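Local coordinates for cellulosomal scaffoldin adaptor protein B (Acetivibrio cellulolyticus, PDB 4U3S) that serves as a cellulosomal scaffoldin, of which this chain is the third type II cohesin domain, a module that probably docks dockerin-bearing partners, at residues 4-9 with 23-28. Residues are numbered along the deposited sequence; the frame is centred on the assembly and turned at random.
Sequences YITMNF and TVKINK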
ATOM      1  N   TYR A   4      13.560 -16.640  -8.986  1.00 23.93           N
ATOM      2  CA  TYR A   4      14.137 -15.344  -8.648  1.00 23.07           C
ATOM      3  C   TYR A   4      13.351 -14.194  -9.215  1.00 21.54           C
ATOM      4  O   TYR A   4      12.500 -14.380 -10.091  1.00 21.76           O
ATOM      5  CB  TYR A   4      15.588 -15.212  -9.146  1.00 24.35           C
ATOM      6  CG  TYR A   4      15.789 -15.297 -10.653  1.00 26.01           C
ATOM      7  CD1 TYR A   4      15.562 -14.207 -11.470  1.00 25.51           C
ATOM      8  CD2 TYR A   4      16.278 -16.469 -11.248  1.00 27.52           C
ATOM      9  CE1 TYR A   4      15.739 -14.287 -12.840  1.00 29.05           C
ATOM     10  CE2 TYR A   4      16.464 -16.551 -12.616  1.00 29.28           C
ATOM     11  CZ  TYR A   4      16.219 -15.444 -13.395  1.00 29.69           C
ATOM     12  OH  TYR A   4      16.390 -15.499 -14.752  1.00 36.80           O
ATOM     13  N   ILE A   5      13.656 -13.019  -8.678  1.00 20.10           N
ATOM     14  CA  ILE A   5      13.231 -11.752  -9.238  1.00 20.31           C
ATOM     15  C   ILE A   5      14.513 -10.951  -9.454  1.00 21.33           C
ATOM     16  O   ILE A   5      15.468 -11.053  -8.651  1.00 21.80           O
ATOM     17  CB  ILE A   5      12.215 -10.999  -8.353  1.00 18.99           C
ATOM     18  CG1 ILE A   5      11.796  -9.686  -9.045  1.00 18.83           C
ATOM     19  CG2 ILE A   5      12.792 -10.721  -6.961  1.00 19.11           C
ATOM     20  CD1 ILE A   5      10.608  -9.039  -8.395  1.00 17.17           C
ATOM     21  N   THR A   6      14.572 -10.188 -10.533  1.00 21.00           N
ATOM     22  CA  THR A   6      15.766  -9.430 -10.854  1.00 20.29           C
ATOM     23  C   THR A   6      15.352  -8.183 -11.616  1.00 20.75           C
ATOM     24  O   THR A   6      14.165  -8.003 -11.935  1.00 20.49           O
ATOM     25  CB  THR A   6      16.761 -10.288 -11.667  1.00 21.44           C
ATOM     26  OG1 THR A   6      18.057  -9.672 -11.678  1.00 23.12           O
ATOM     27  CG2 THR A   6      16.271 -10.511 -13.093  1.00 20.40           C
ATOM     28  N   MET A   7      16.322  -7.316 -11.846  1.00 21.99           N
ATOM     29  CA  MET A   7      16.188  -6.227 -12.837  1.00 23.96           C
ATOM     30  C   MET A   7      17.285  -6.360 -13.891  1.00 25.60           C
ATOM     31  O   MET A   7      18.444  -6.640 -13.573  1.00 26.95           O
ATOM     32  CB  MET A   7      16.319  -4.862 -12.168  1.00 27.44           C
ATOM     33  CG  MET A   7      15.068  -4.318 -11.563  1.00 29.64           C
ATOM     34  SD  MET A   7      15.320  -2.653 -10.887  1.00 28.39           S
ATOM     35  CE  MET A   7      16.154  -3.015  -9.328  1.00 27.60           C
ATOM     36  N   ASN A   8      16.902  -6.151 -15.139  1.00 25.41           N
ATOM     37  CA  ASN A   8      17.826  -6.136 -16.271  1.00 27.12           C
ATOM     38  C   ASN A   8      17.708  -4.780 -16.931  1.00 28.01           C
ATOM     39  O   ASN A   8      16.594  -4.307 -17.155  1.00 25.30           O
ATOM     40  CB  ASN A   8      17.434  -7.214 -17.288  1.00 30.36           C
ATOM     41  CG  ASN A   8      17.415  -8.602 -16.682  1.00 35.51           C
ATOM     42  OD1 ASN A   8      16.452  -9.360 -16.847  1.00 44.50           O
ATOM     43  ND2 ASN A   8      18.455  -8.926 -15.945  1.00 37.21           N
ATOM     44  N   PHE A   9      18.858  -4.184 -17.250  1.00 27.41           N
ATOM     45  CA  PHE A   9      18.910  -2.935 -17.992  1.00 28.84           C
ATOM     46  C   PHE A   9      19.131  -3.232 -19.469  1.00 29.15           C
ATOM     47  O   PHE A   9      19.927  -4.094 -19.803  1.00 28.91           O
ATOM     48  CB  PHE A   9      20.072  -2.059 -17.513  1.00 29.44           C
ATOM     49  CG  PHE A   9      20.077  -1.779 -16.027  1.00 32.43           C
ATOM     50  CD1 PHE A   9      18.942  -1.344 -15.386  1.00 33.34           C
ATOM     51  CD2 PHE A   9      21.251  -1.912 -15.288  1.00 33.51           C
ATOM     52  CE1 PHE A   9      18.948  -1.058 -14.022  1.00 31.05           C
ATOM     53  CE2 PHE A   9      21.270  -1.645 -13.929  1.00 35.03           C
ATOM     54  CZ  PHE A   9      20.115  -1.214 -13.292  1.00 31.48           C
ATOM     55  N   THR A  23      14.055  -3.346 -16.556  1.00 21.91           N
ATOM     56  CA  THR A  23      12.955  -4.294 -16.568  1.00 21.64           C
ATOM     57  C   THR A  23      13.007  -5.206 -15.345  1.00 20.12           C
ATOM     58  O   THR A  23      14.019  -5.884 -15.095  1.00 22.36           O
ATOM     59  CB  THR A  23      12.966  -5.171 -17.831  1.00 22.50           C
ATOM     60  OG1 THR A  23      12.743  -4.353 -18.985  1.00 23.23           O
ATOM     61  CG2 THR A  23      11.857  -6.202 -17.750  1.00 22.77           C
ATOM     62  N   VAL A  24      11.907  -5.235 -14.610  1.00 19.50           N
ATOM     63  CA  VAL A  24      11.743  -6.201 -13.518  1.00 19.70           C
ATOM     64  C   VAL A  24      11.233  -7.507 -14.110  1.00 19.30           C
ATOM     65  O   VAL A  24      10.207  -7.513 -14.789  1.00 19.19           O
ATOM     66  CB  VAL A  24      10.766  -5.697 -12.452  1.00 19.71           C
ATOM     67  CG1 VAL A  24      10.724  -6.686 -11.293  1.00 19.31           C
ATOM     68  CG2 VAL A  24      11.197  -4.321 -11.971  1.00 20.34           C
ATOM     69  N   LYS A  25      11.929  -8.595 -13.795  1.00 21.37           N
ATOM     70  CA  LYS A  25      11.718  -9.892 -14.428  1.00 23.15           C
ATOM     71  C   LYS A  25      11.648 -10.957 -13.336  1.00 21.28           C
ATOM     72  O   LYS A  25      12.392 -10.898 -12.344  1.00 21.05           O
ATOM     73  CB  LYS A  25      12.865 -10.196 -15.381  1.00 28.38           C
ATOM     74  CG  LYS A  25      12.670 -11.456 -16.191  1.00 37.42           C
ATOM     75  CD  LYS A  25      13.997 -12.127 -16.515  1.00 46.37           C
ATOM     76  CE  LYS A  25      13.783 -13.426 -17.287  1.00 53.28           C
ATOM     77  NZ  LYS A  25      12.987 -14.444 -16.532  1.00 49.67           N
ATOM     78  N   ILE A  26      10.711 -11.886 -13.470  1.00 19.97           N
ATOM     79  CA  ILE A  26      10.656 -13.063 -12.577  1.00 20.37           C
ATOM     80  C   ILE A  26      10.940 -14.357 -13.327  1.00 21.76           C
ATOM     81  O   ILE A  26      10.776 -14.468 -14.561  1.00 21.26           O
ATOM     82  CB  ILE A  26       9.336 -13.182 -11.775  1.00 19.63           C
ATOM     83  CG1 ILE A  26       8.153 -13.461 -12.703  1.00 20.09           C
ATOM     84  CG2 ILE A  26       9.068 -11.893 -10.988  1.00 19.51           C
ATOM     85  CD1 ILE A  26       6.846 -13.760 -11.996  1.00 20.67           C
ATOM     86  N   ASN A  27      11.409 -15.338 -12.578  1.00 22.73           N
ATOM     87  CA  ASN A  27      11.674 -16.657 -13.127  1.00 24.13           C
ATOM     88  C   ASN A  27      11.122 -17.669 -12.172  1.00 23.71           C
ATOM     89  O   ASN A  27      11.463 -17.673 -10.984  1.00 23.38           O
ATOM     90  CB  ASN A  27      13.162 -16.907 -13.327  1.00 25.69           C
ATOM     91  CG  ASN A  27      13.416 -18.151 -14.147  1.00 29.90           C
ATOM     92  OD1 ASN A  27      12.996 -18.222 -15.290  1.00 31.92           O
ATOM     93  ND2 ASN A  27      14.030 -19.146 -13.555  1.00 32.83           N
ATOM     94  N   LYS A  28      10.261 -18.530 -12.702  1.00 24.77           N
ATOM     95  CA  LYS A  28       9.710 -19.678 -11.966  1.00 24.98           C
ATOM     96  C   LYS A  28       9.069 -19.348 -10.615  1.00 24.52           C
ATOM     97  O   LYS A  28       9.331 -20.034  -9.624  1.00 23.75           O
ATOM     98  CB  LYS A  28      10.782 -20.771 -11.803  1.00 28.34           C
ATOM     99  CG  LYS A  28      11.205 -21.381 -13.129  1.00 33.36           C
ATOM    100  CD  LYS A  28      12.404 -22.294 -12.962  1.00 39.96           C
ATOM    101  CE  LYS A  28      12.821 -22.880 -14.299  1.00 45.80           C
ATOM    102  NZ  LYS A  28      11.919 -23.988 -14.713  1.00 51.76           N
TER
HETATM  103  O   HOH W   1      15.160  -3.463 -19.968  1.00 23.90           O
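The phenol ring of Y4 lies with one face against N27, whose CB stands over that face 3.5 Å from the ring centroid, a CH-pi contact shifted toward the rim. The N27 amide follows the ring in a plane only 26° from it, and its ND2 donates to the carbonyl of E2. With chi1 at 62°, the Y4 CG sits between its own backbone N and carbonyl carbon, which swings the ring over the neighbouring strand. At the far end of the ring, the Y4 OH lies 4.0 Å from K25 NZ, near but not bonded. That ammonium instead turns back, through a bend at chi4, to the carbonyl of I26, reaching I26 O from above the carbonyl plane. On its way there the aliphatic part of K25 passes N8, its CD 3.7 Å from N8 OD1, while T6 CG2 lies alongside K25 CB and T6 OG1 bonds to the carbonyl of I160.

The opposite side of the sheet, with I5, M7, V24 and I26, is apolar. I5 CD1 meets V24 CG1 at 3.7 Å, I5 CG1 leans on I26 CG2, and M7 CG touches V24 CG2; V37, I39 and F32 of strand 32-40 pack against this side.

Six backbone hydrogen bonds fix the register, two each for the pairs Y4-N27, T6-K25 and N8-T23, the straightest running from T23 N to N8 O (2.8 Å, 175°). A water bridges N8 O and T23 OG1. Strands 158-160 and 111-120 extend the sheet, bonding to I5 and to V24 and I26 respectively. The antiparallel hairpin thus contributes two strands to one sheet of the cohesin beta-sandwich, with I5, M7, V24 and I26 facing the opposing sheet.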